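Local coordinates for protein aminotransferase (Helicobacter pylori, PDB 2FNU) that transfers an amino group from glutamate to a UDP-linked 4-keto sugar, the second step in making pseudaminic acid for flagellin modification, at residues T80-V85 against A101-D106; Y316-Q321 against K335-F340; S127-G132 against F151-S156. All coordinates share one frame; numbering follows the deposited sequence.

Interaction 1 (T80-V85 against A101-D106); sequences TPISFV and AGIKND. With PMP (4'-deoxy-4'-aminopyridoxal-5'-phosphate), chain E; UD1 (uridine-diphosphate-N-acetylglucosamine), chain F.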
# COMPACT_ATOMS: atom_id res chain seq x y z
N THR B 80 -12.91 -8.40 -18.49
CA THR B 80 -14.25 -8.84 -18.11
C THR B 80 -14.97 -7.78 -17.29
O THR B 80 -14.34 -7.11 -16.45
CB THR B 80 -14.20 -10.14 -17.29
OG1 THR B 80 -15.53 -10.49 -16.86
CG2 THR B 80 -13.25 -10.01 -16.07
N PRO B 81 -16.29 -7.62 -17.50
CA PRO B 81 -17.05 -6.72 -16.66
C PRO B 81 -17.45 -7.35 -15.32
O PRO B 81 -17.94 -6.65 -14.45
CB PRO B 81 -18.31 -6.44 -17.50
CG PRO B 81 -18.53 -7.72 -18.26
CD PRO B 81 -17.12 -8.24 -18.56
N ILE B 82 -17.27 -8.67 -15.19
CA ILE B 82 -17.60 -9.38 -13.94
C ILE B 82 -16.32 -9.61 -13.16
O ILE B 82 -15.71 -10.69 -13.21
CB ILE B 82 -18.41 -10.69 -14.19
CG1 ILE B 82 -19.72 -10.36 -14.93
CG2 ILE B 82 -18.76 -11.39 -12.88
CD1 ILE B 82 -20.64 -9.34 -14.18
N SER B 83 -15.89 -8.55 -12.49
CA SER B 83 -14.74 -8.61 -11.59
C SER B 83 -14.91 -7.54 -10.56
O SER B 83 -15.82 -6.70 -10.69
CB SER B 83 -13.42 -8.36 -12.32
OG SER B 83 -12.36 -8.66 -11.42
N PHE B 84 -14.06 -7.56 -9.54
CA PHE B 84 -14.04 -6.41 -8.64
C PHE B 84 -13.53 -5.19 -9.39
O PHE B 84 -12.72 -5.32 -10.30
CB PHE B 84 -13.17 -6.68 -7.41
CG PHE B 84 -13.25 -5.59 -6.38
CD1 PHE B 84 -14.46 -5.31 -5.75
CD2 PHE B 84 -12.15 -4.81 -6.09
CE1 PHE B 84 -14.56 -4.27 -4.81
CE2 PHE B 84 -12.23 -3.77 -5.15
CZ PHE B 84 -13.44 -3.50 -4.52
N VAL B 85 -14.00 -3.99 -9.02
CA VAL B 85 -13.70 -2.81 -9.81
C VAL B 85 -12.19 -2.54 -9.98
O VAL B 85 -11.76 -1.96 -10.99
CB VAL B 85 -14.44 -1.56 -9.25
CG1 VAL B 85 -13.79 -1.09 -7.93
CG2 VAL B 85 -14.49 -0.44 -10.27
N ALA B 101 -15.66 -7.67 -22.50
CA ALA B 101 -16.11 -8.85 -23.24
C ALA B 101 -17.30 -9.49 -22.57
O ALA B 101 -17.53 -9.31 -21.37
CB ALA B 101 -14.97 -9.87 -23.33
N GLY B 102 -18.04 -10.29 -23.33
CA GLY B 102 -19.05 -11.14 -22.74
C GLY B 102 -18.45 -12.19 -21.82
O GLY B 102 -17.25 -12.49 -21.87
N ILE B 103 -19.30 -12.77 -20.97
CA ILE B 103 -18.89 -13.81 -20.05
C ILE B 103 -19.73 -15.07 -20.27
O ILE B 103 -20.71 -15.07 -21.01
CB ILE B 103 -18.97 -13.37 -18.57
CG1 ILE B 103 -20.42 -13.02 -18.19
CG2 ILE B 103 -18.02 -12.18 -18.28
CD1 ILE B 103 -20.74 -13.42 -16.76
N LYS B 104 -19.34 -16.15 -19.59
CA LYS B 104 -20.05 -17.42 -19.67
C LYS B 104 -20.90 -17.67 -18.44
O LYS B 104 -20.88 -16.90 -17.48
CB LYS B 104 -19.02 -18.53 -19.80
CG LYS B 104 -18.12 -18.40 -21.05
CD LYS B 104 -17.10 -19.52 -21.16
CE LYS B 104 -16.08 -19.50 -20.01
NZ LYS B 104 -15.03 -20.55 -20.24
N ASN B 105 -21.63 -18.79 -18.47
CA ASN B 105 -22.50 -19.14 -17.36
C ASN B 105 -21.77 -19.32 -16.03
O ASN B 105 -22.39 -19.21 -14.98
CB ASN B 105 -23.29 -20.40 -17.70
CG ASN B 105 -24.27 -20.19 -18.83
OD1 ASN B 105 -25.07 -19.24 -18.81
ND2 ASN B 105 -24.22 -21.06 -19.83
N ASP B 106 -20.47 -19.59 -16.09
CA ASP B 106 -19.69 -19.80 -14.86
C ASP B 106 -19.05 -18.52 -14.35
O ASP B 106 -18.27 -18.56 -13.40
CB ASP B 106 -18.64 -20.91 -15.06
CG ASP B 106 -17.63 -20.59 -16.15
OD1 ASP B 106 -17.59 -19.44 -16.66
OD2 ASP B 106 -16.83 -21.49 -16.50
N1 PMP E . -9.20 -8.38 -8.26
C2 PMP E . -10.21 -9.18 -7.80
C2A PMP E . -10.82 -10.20 -8.74
C3 PMP E . -10.64 -9.04 -6.47
O3 PMP E . -11.63 -9.85 -5.98
C4 PMP E . -10.06 -8.08 -5.62
C4A PMP E . -10.57 -7.85 -4.21
N4A PMP E . -11.99 -8.07 -4.09
C5 PMP E . -8.99 -7.32 -6.10
C6 PMP E . -8.54 -7.53 -7.40
C5A PMP E . -8.28 -6.29 -5.23
O4P PMP E . -7.46 -7.01 -4.33
P PMP E . -6.99 -6.31 -2.95
O1P PMP E . -8.20 -6.30 -2.05
O2P PMP E . -5.93 -7.22 -2.41
O3P PMP E . -6.45 -4.93 -3.25
C1' UD1 F . -14.28 -6.35 -2.09
C2' UD1 F . -14.71 -7.49 -3.03
C3' UD1 F . -13.83 -8.73 -2.88
C4' UD1 F . -12.34 -8.34 -2.90
C5' UD1 F . -11.98 -7.17 -1.98
C6' UD1 F . -11.86 -7.59 -0.51
C7' UD1 F . -17.13 -7.34 -3.50
C8' UD1 F . -18.53 -7.63 -3.04
N2' UD1 F . -16.11 -7.83 -2.78
O1' UD1 F . -14.65 -6.65 -0.74
O3' UD1 F . -14.08 -9.65 -3.97
O5' UD1 F . -12.87 -6.06 -2.15
O7' UD1 F . -16.94 -6.69 -4.51
N1 UD1 F . -14.47 -9.70 6.53
C2 UD1 F . -13.84 -10.41 7.58
N3 UD1 F . -12.63 -10.03 8.01
C4 UD1 F . -11.99 -8.97 7.48
C5 UD1 F . -12.56 -8.23 6.45
C6 UD1 F . -13.81 -8.58 5.96
O2 UD1 F . -14.43 -11.39 8.09
O4 UD1 F . -10.87 -8.66 7.92
C1B UD1 F . -15.81 -10.13 6.08
C2B UD1 F . -16.84 -9.41 6.95
O2' UD1 F . -17.87 -10.33 7.31
C3B UD1 F . -17.38 -8.32 6.05
C4B UD1 F . -17.23 -8.92 4.67
O4B UD1 F . -16.07 -9.76 4.73
O3B UD1 F . -18.74 -7.98 6.33
C5B UD1 F . -17.04 -7.83 3.64
O5B UD1 F . -16.91 -8.46 2.37
PA UD1 F . -17.15 -7.58 1.04
O1A UD1 F . -16.77 -8.43 -0.17
O2A UD1 F . -18.55 -6.98 1.12
O3A UD1 F . -16.03 -6.45 1.34
PB UD1 F . -15.35 -5.52 0.19
O1B UD1 F . -16.43 -4.81 -0.61
O2B UD1 F . -14.23 -4.74 0.87

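Interaction 2 (Y316-Q321 against K335-F340); sequences YKPIYQ and KSAEDF. With UD1 (uridine-diphosphate-N-acetylglucosamine), chain F.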
# COMPACT_ATOMS: atom_id res chain seq x y z
N TYR B 316 -20.53 -9.96 -9.42
CA TYR B 316 -20.25 -8.55 -9.16
C TYR B 316 -21.18 -7.71 -10.03
O TYR B 316 -21.61 -8.15 -11.10
CB TYR B 316 -18.83 -8.19 -9.61
CG TYR B 316 -17.72 -8.81 -8.83
CD1 TYR B 316 -17.07 -9.95 -9.29
CD2 TYR B 316 -17.30 -8.25 -7.61
CE1 TYR B 316 -16.03 -10.52 -8.56
CE2 TYR B 316 -16.25 -8.81 -6.87
CZ TYR B 316 -15.64 -9.96 -7.35
OH TYR B 316 -14.61 -10.51 -6.63
N LYS B 317 -21.43 -6.47 -9.61
CA LYS B 317 -22.04 -5.48 -10.50
C LYS B 317 -21.16 -5.32 -11.74
O LYS B 317 -19.95 -5.15 -11.62
CB LYS B 317 -22.16 -4.15 -9.75
CG LYS B 317 -22.70 -2.96 -10.54
CD LYS B 317 -22.97 -1.84 -9.52
CE LYS B 317 -23.46 -0.56 -10.14
NZ LYS B 317 -23.86 0.37 -9.02
N PRO B 318 -21.75 -5.40 -12.95
CA PRO B 318 -20.93 -5.18 -14.14
C PRO B 318 -20.21 -3.85 -14.05
O PRO B 318 -20.83 -2.83 -13.77
CB PRO B 318 -21.97 -5.19 -15.27
CG PRO B 318 -23.06 -6.16 -14.75
CD PRO B 318 -23.14 -5.78 -13.28
N ILE B 319 -18.89 -3.86 -14.27
CA ILE B 319 -18.07 -2.67 -14.01
C ILE B 319 -18.52 -1.45 -14.81
O ILE B 319 -18.47 -0.31 -14.32
CB ILE B 319 -16.57 -2.98 -14.24
CG1 ILE B 319 -16.06 -3.96 -13.17
CG2 ILE B 319 -15.73 -1.71 -14.26
CD1 ILE B 319 -14.70 -4.59 -13.51
N TYR B 320 -18.99 -1.68 -16.03
CA TYR B 320 -19.39 -0.56 -16.91
C TYR B 320 -20.65 0.16 -16.38
O TYR B 320 -21.00 1.22 -16.90
CB TYR B 320 -19.59 -1.03 -18.36
CG TYR B 320 -20.63 -2.14 -18.49
CD1 TYR B 320 -20.24 -3.46 -18.76
CD2 TYR B 320 -21.99 -1.89 -18.31
CE1 TYR B 320 -21.18 -4.49 -18.86
CE2 TYR B 320 -22.95 -2.92 -18.40
CZ TYR B 320 -22.52 -4.22 -18.69
OH TYR B 320 -23.44 -5.24 -18.77
N GLN B 321 -21.33 -0.42 -15.39
CA GLN B 321 -22.50 0.22 -14.76
C GLN B 321 -22.12 1.34 -13.79
O GLN B 321 -22.99 2.17 -13.44
CB GLN B 321 -23.34 -0.81 -13.98
CG GLN B 321 -24.18 -1.80 -14.79
CD GLN B 321 -25.25 -2.53 -13.92
OE1 GLN B 321 -25.53 -2.13 -12.77
NE2 GLN B 321 -25.84 -3.59 -14.47
N LYS B 335 -25.69 -8.67 -22.24
CA LYS B 335 -26.70 -9.56 -21.68
C LYS B 335 -26.09 -10.62 -20.76
O LYS B 335 -26.64 -10.91 -19.69
CB LYS B 335 -27.52 -10.23 -22.79
CG LYS B 335 -28.52 -11.26 -22.29
CD LYS B 335 -29.33 -11.91 -23.44
CE LYS B 335 -30.20 -13.06 -22.93
NZ LYS B 335 -31.06 -12.68 -21.78
N SER B 336 -24.96 -11.19 -21.17
CA SER B 336 -24.34 -12.24 -20.37
C SER B 336 -23.94 -11.74 -18.99
O SER B 336 -24.09 -12.46 -18.00
CB SER B 336 -23.14 -12.84 -21.10
OG SER B 336 -22.15 -11.86 -21.40
N ALA B 337 -23.45 -10.50 -18.92
CA ALA B 337 -23.01 -9.92 -17.64
C ALA B 337 -24.21 -9.53 -16.77
O ALA B 337 -24.24 -9.78 -15.55
CB ALA B 337 -22.11 -8.71 -17.87
N GLU B 338 -25.20 -8.89 -17.40
CA GLU B 338 -26.42 -8.47 -16.68
C GLU B 338 -27.16 -9.67 -16.09
O GLU B 338 -27.55 -9.65 -14.91
CB GLU B 338 -27.37 -7.70 -17.62
CG GLU B 338 -26.77 -6.43 -18.21
CD GLU B 338 -26.52 -5.33 -17.18
OE1 GLU B 338 -27.42 -5.07 -16.36
OE2 GLU B 338 -25.43 -4.71 -17.21
N ASP B 339 -27.35 -10.71 -16.90
CA ASP B 339 -28.04 -11.92 -16.43
C ASP B 339 -27.26 -12.58 -15.30
O ASP B 339 -27.86 -13.00 -14.31
CB ASP B 339 -28.27 -12.95 -17.56
CG ASP B 339 -29.30 -12.50 -18.60
OD1 ASP B 339 -30.04 -11.52 -18.38
OD2 ASP B 339 -29.34 -13.15 -19.66
N PHE B 340 -25.93 -12.67 -15.45
CA PHE B 340 -25.13 -13.29 -14.39
C PHE B 340 -25.25 -12.51 -13.08
O PHE B 340 -25.47 -13.09 -12.01
CB PHE B 340 -23.66 -13.38 -14.82
CG PHE B 340 -22.81 -14.14 -13.84
CD1 PHE B 340 -22.68 -15.52 -13.94
CD2 PHE B 340 -22.16 -13.47 -12.80
CE1 PHE B 340 -21.90 -16.22 -13.00
CE2 PHE B 340 -21.38 -14.16 -11.87
CZ PHE B 340 -21.26 -15.53 -11.97
C1' UD1 F . -14.28 -6.35 -2.09
C2' UD1 F . -14.71 -7.49 -3.03
C3' UD1 F . -13.83 -8.73 -2.88
C4' UD1 F . -12.34 -8.34 -2.90
C5' UD1 F . -11.98 -7.17 -1.98
C6' UD1 F . -11.86 -7.59 -0.51
C7' UD1 F . -17.13 -7.34 -3.50
C8' UD1 F . -18.53 -7.63 -3.04
N2' UD1 F . -16.11 -7.83 -2.78
O1' UD1 F . -14.65 -6.65 -0.74
O3' UD1 F . -14.08 -9.65 -3.97
O5' UD1 F . -12.87 -6.06 -2.15
O7' UD1 F . -16.94 -6.69 -4.51
N1 UD1 F . -14.47 -9.70 6.53
C2 UD1 F . -13.84 -10.41 7.58
N3 UD1 F . -12.63 -10.03 8.01
C4 UD1 F . -11.99 -8.97 7.48
C5 UD1 F . -12.56 -8.23 6.45
C6 UD1 F . -13.81 -8.58 5.96
O2 UD1 F . -14.43 -11.39 8.09
O4 UD1 F . -10.87 -8.66 7.92
C1B UD1 F . -15.81 -10.13 6.08
C2B UD1 F . -16.84 -9.41 6.95
O2' UD1 F . -17.87 -10.33 7.31
C3B UD1 F . -17.38 -8.32 6.05
C4B UD1 F . -17.23 -8.92 4.67
O4B UD1 F . -16.07 -9.76 4.73
O3B UD1 F . -18.74 -7.98 6.33
C5B UD1 F . -17.04 -7.83 3.64
O5B UD1 F . -16.91 -8.46 2.37
PA UD1 F . -17.15 -7.58 1.04
O1A UD1 F . -16.77 -8.43 -0.17
O2A UD1 F . -18.55 -6.98 1.12
O3A UD1 F . -16.03 -6.45 1.34
PB UD1 F . -15.35 -5.52 0.19
O1B UD1 F . -16.43 -4.81 -0.61
O2B UD1 F . -14.23 -4.74 0.87

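Interaction 3 (S127-G132 against F151-S156); sequences SVDYAG and FLSDSS. With PMP (4'-deoxy-4'-aminopyridoxal-5'-phosphate), chain E.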
# COMPACT_ATOMS: atom_id res chain seq x y z
N SER B 127 -7.83 -11.40 -18.02
CA SER B 127 -8.89 -12.30 -17.57
C SER B 127 -8.90 -12.36 -16.04
O SER B 127 -7.92 -11.97 -15.39
CB SER B 127 -8.71 -13.71 -18.14
OG SER B 127 -7.43 -14.24 -17.79
N VAL B 128 -9.99 -12.87 -15.49
CA VAL B 128 -10.16 -13.07 -14.05
C VAL B 128 -10.65 -14.49 -13.80
O VAL B 128 -11.60 -14.96 -14.46
CB VAL B 128 -11.23 -12.09 -13.51
CG1 VAL B 128 -11.57 -12.39 -12.03
CG2 VAL B 128 -10.73 -10.66 -13.67
N ASP B 129 -10.04 -15.19 -12.85
CA ASP B 129 -10.48 -16.54 -12.50
C ASP B 129 -11.59 -16.37 -11.48
O ASP B 129 -11.35 -16.32 -10.27
CB ASP B 129 -9.30 -17.34 -11.94
CG ASP B 129 -8.15 -17.43 -12.92
OD1 ASP B 129 -8.41 -17.64 -14.14
OD2 ASP B 129 -7.00 -17.25 -12.49
N TYR B 130 -12.82 -16.27 -11.98
CA TYR B 130 -13.94 -15.94 -11.11
C TYR B 130 -14.21 -17.06 -10.11
O TYR B 130 -14.39 -18.22 -10.50
CB TYR B 130 -15.19 -15.67 -11.95
CG TYR B 130 -16.41 -15.37 -11.11
CD1 TYR B 130 -17.26 -16.39 -10.72
CD2 TYR B 130 -16.69 -14.07 -10.71
CE1 TYR B 130 -18.38 -16.15 -9.94
CE2 TYR B 130 -17.82 -13.80 -9.93
CZ TYR B 130 -18.64 -14.85 -9.55
OH TYR B 130 -19.76 -14.60 -8.79
N ALA B 131 -14.28 -16.68 -8.82
CA ALA B 131 -14.52 -17.60 -7.71
C ALA B 131 -13.39 -18.57 -7.45
O ALA B 131 -13.49 -19.43 -6.58
CB ALA B 131 -15.87 -18.36 -7.88
N GLY B 132 -12.30 -18.42 -8.21
CA GLY B 132 -11.20 -19.38 -8.19
C GLY B 132 -11.16 -20.31 -9.38
O GLY B 132 -10.18 -21.03 -9.56
N PHE B 151 -0.99 -11.49 -22.40
CA PHE B 151 -2.00 -12.16 -21.56
C PHE B 151 -1.67 -11.85 -20.10
O PHE B 151 -0.62 -12.26 -19.60
CB PHE B 151 -1.96 -13.68 -21.85
CG PHE B 151 -2.83 -14.54 -20.96
CD1 PHE B 151 -2.56 -15.90 -20.87
CD2 PHE B 151 -3.92 -14.02 -20.27
CE1 PHE B 151 -3.34 -16.74 -20.06
CE2 PHE B 151 -4.71 -14.87 -19.46
CZ PHE B 151 -4.41 -16.22 -19.37
N LEU B 152 -2.55 -11.10 -19.44
CA LEU B 152 -2.39 -10.77 -18.02
C LEU B 152 -3.54 -11.43 -17.26
O LEU B 152 -4.67 -11.45 -17.74
CB LEU B 152 -2.40 -9.26 -17.78
CG LEU B 152 -1.46 -8.44 -18.67
CD1 LEU B 152 -1.64 -6.94 -18.46
CD2 LEU B 152 -0.01 -8.86 -18.42
N SER B 153 -3.25 -11.99 -16.09
CA SER B 153 -4.27 -12.75 -15.36
C SER B 153 -4.50 -12.17 -13.96
O SER B 153 -3.58 -12.18 -13.14
CB SER B 153 -3.82 -14.21 -15.22
OG SER B 153 -4.80 -15.02 -14.57
N ASP B 154 -5.71 -11.66 -13.70
CA ASP B 154 -6.10 -11.32 -12.34
C ASP B 154 -6.62 -12.59 -11.66
O ASP B 154 -7.81 -12.94 -11.74
CB ASP B 154 -7.15 -10.19 -12.31
CG ASP B 154 -7.50 -9.78 -10.90
OD1 ASP B 154 -8.20 -8.76 -10.72
OD2 ASP B 154 -7.04 -10.48 -9.95
N SER B 155 -5.68 -13.30 -11.03
CA SER B 155 -5.94 -14.56 -10.36
C SER B 155 -6.15 -14.31 -8.86
O SER B 155 -5.87 -15.17 -8.04
CB SER B 155 -4.79 -15.54 -10.61
OG SER B 155 -4.73 -15.85 -12.01
N SER B 156 -6.69 -13.14 -8.52
CA SER B 156 -6.81 -12.76 -7.11
C SER B 156 -7.55 -13.79 -6.27
O SER B 156 -7.23 -13.95 -5.08
CB SER B 156 -7.49 -11.40 -6.96
OG SER B 156 -6.61 -10.35 -7.32
N1 PMP E . -9.20 -8.38 -8.26
C2 PMP E . -10.21 -9.18 -7.80
C2A PMP E . -10.82 -10.20 -8.74
C3 PMP E . -10.64 -9.04 -6.47
O3 PMP E . -11.63 -9.85 -5.98
C4 PMP E . -10.06 -8.08 -5.62
C4A PMP E . -10.57 -7.85 -4.21
N4A PMP E . -11.99 -8.07 -4.09
C5 PMP E . -8.99 -7.32 -6.10
C6 PMP E . -8.54 -7.53 -7.40
C5A PMP E . -8.28 -6.29 -5.23
O4P PMP E . -7.46 -7.01 -4.33
P PMP E . -6.99 -6.31 -2.95
O1P PMP E . -8.20 -6.30 -2.05
O2P PMP E . -5.93 -7.22 -2.41
O3P PMP E . -6.45 -4.93 -3.25
O HOH W 1 -7.52 -15.27 -15.28
O HOH W 2 -9.30 -14.38 -9.65

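Interaction 1 (T80-V85 against A101-D106)
Ile103 spreads its two methyl-bearing branches over Thr80, Pro81 and Ile82. Its CG2 presses on Thr80 OG1 at 3.3 Å and reaches Pro81 CD at 4.1 Å. The other branch ends at CD1, 3.7 Å from Ile82 CG1, and the two isoleucines cross at about a right angle. A chi1 of 62° places Ile103 CG1 between its own backbone N and carbonyl carbon, and chi2 then brings CD1 to Ile82. Thr80 OG1 has a second task. It accepts Ile82 N at 3.0 Å, an ST turn that holds the chain bent around Pro81. The same Pro81 CD lies 3.0 Å from Ala101 O, a buried carbonyl with no hydrogen-bond partner in the model. The loop then runs to the active site. There Phe84 lays one ring face against PMP N4A and UD1 C1', with UD1 O5' 3.5 Å from its CZ. PMP N4A and UD1 C4' are linked, the external aldimine. Residues 80-85 lead from strand 76-79 into helix 86-93. Residues 101-106 follow the neighbouring parallel strand 97-100. Phe340 of helix 335-343 packs on both isoleucines, and Ala337 on Pro81 and Ile82. Val128 of strand 122-128 touches Thr80.

Interaction 2 (Y316-Q321 against K335-F340)
Glu338 OE2 is gripped by two side chains of the facing loop, Tyr320 and Gln321. Tyr320 OH donates to it at 2.6 Å and meets the lone pair pointing away from the other oxygen. Gln321 NE2 comes in on the syn side at 3.0 Å, nearly straight, with an N-H...O angle of 167°. The amide and carboxylate are nearly coplanar, though NE2 sits 17° out of the carboxylate plane. A bend at chi2 of -68° folds the Glu338 carboxylate back toward the loop. Tyr320 OH is itself tied to Leu334 N, just before the helix.

The tight part lies beneath this polar cluster. Pro318 CB sits over one face of the Tyr320 ring, and Pro318 CG meets Ala337 CB at 4.1 Å. Ala337 CB also lies 3.8 Å from Tyr320 OH. These three residues are buried, and Pro81 of the neighbouring loop closes over Tyr320 and Ala337. The loop side is a short 3-10 turn, 319-321, closed by Gln321 N to Pro318 O at 2.9 Å. It packs against the first turns of helix 335-343.

Toward solvent the contact thins out. Gln321 and Glu338 are partly exposed, and the exposed Lys335 turns away from the loop. Lys335 NZ instead makes a salt bridge along the helix to Asp339 OD2, at 2.8 Å. At the other end, Lys317 points away from the helix, and its NZ makes a salt bridge with Glu219 of the second subunit. Tyr316, after a cis peptide bond, points into the active site instead. Its OH donates to UD1 O3' at 2.8 Å, with that oxygen in the plane of the ring, and also bonds to PMP O3.

Interaction 3 (S127-G132 against F151-S156)
The Phe151 ring takes Ser127 OG at its edge, in the ring plane, with CE2 at 3.3 Å. Val140, Gln141 and Cys144 of helix 137-146 pack around the same side chain. The other flat group is the PMP pyridine. Ser156 CB lies over one face, 3.6 Å from PMP C2, opposite the face that meets Phe84. Asp154 OD1 lies 2.7 Å from PMP N1, at the ring edge; it is hydrogen-bonded to Thr87 OG1. Asp154 reaches the ring nitrogen because chi1 of -177° swings its carboxylate away from the backbone N. Its other oxygen is held twice by Ser156. OG donates to the syn lone pair of OD2 at 2.7 Å, and Ser156 N closes an Asx turn on OD2 at 3.0 Å. Val128 lies beside Asp154 and points the same way. The backbones pair as parallel strands, with Asp154 N to Ser127 O at 2.8 Å and Ser127 N to Leu152 O at 3.2 Å. On the face carrying Ser127 and Ser153, opposite Val128 and Asp154, a water bridges the two serine OG atoms. Just past the strand ends, Ser155 OG donates to Asp129 OD2 at 2.7 Å, and a second water donates to Asp129 O and Asp154 O. Helix 137-146 connects the strands in a beta-alpha-beta unit. An aspartate at a strand end facing the pyridine nitrogen is characteristic of fold-type I pyridoxal phosphate enzymes.

How the interactions relate
All three contacts are largely buried, but interaction 3 lies deepest, near the centre of the chain. It is paired strand backbone with serines, carboxylates and waters. Interaction 1 joins loops beyond two strands of the same sheet and is held by van der Waals contacts, mostly apolar, with a buried carbonyl among them. Interaction 2 lies farthest out, and its carboxylate cluster is partly exposed. Interactions 1 and 2 touch. Pro81 O probably accepts Ile319 N, and Ser336 OG bonds to Ile103 N. Val128 and Tyr130 link interaction 3 to interaction 1, and Tyr130 meets Phe340 and Tyr316 of interaction 2. Each contact sends residues to the active site: Phe84, Tyr316 and Asp154 approach the aldimine from different directions.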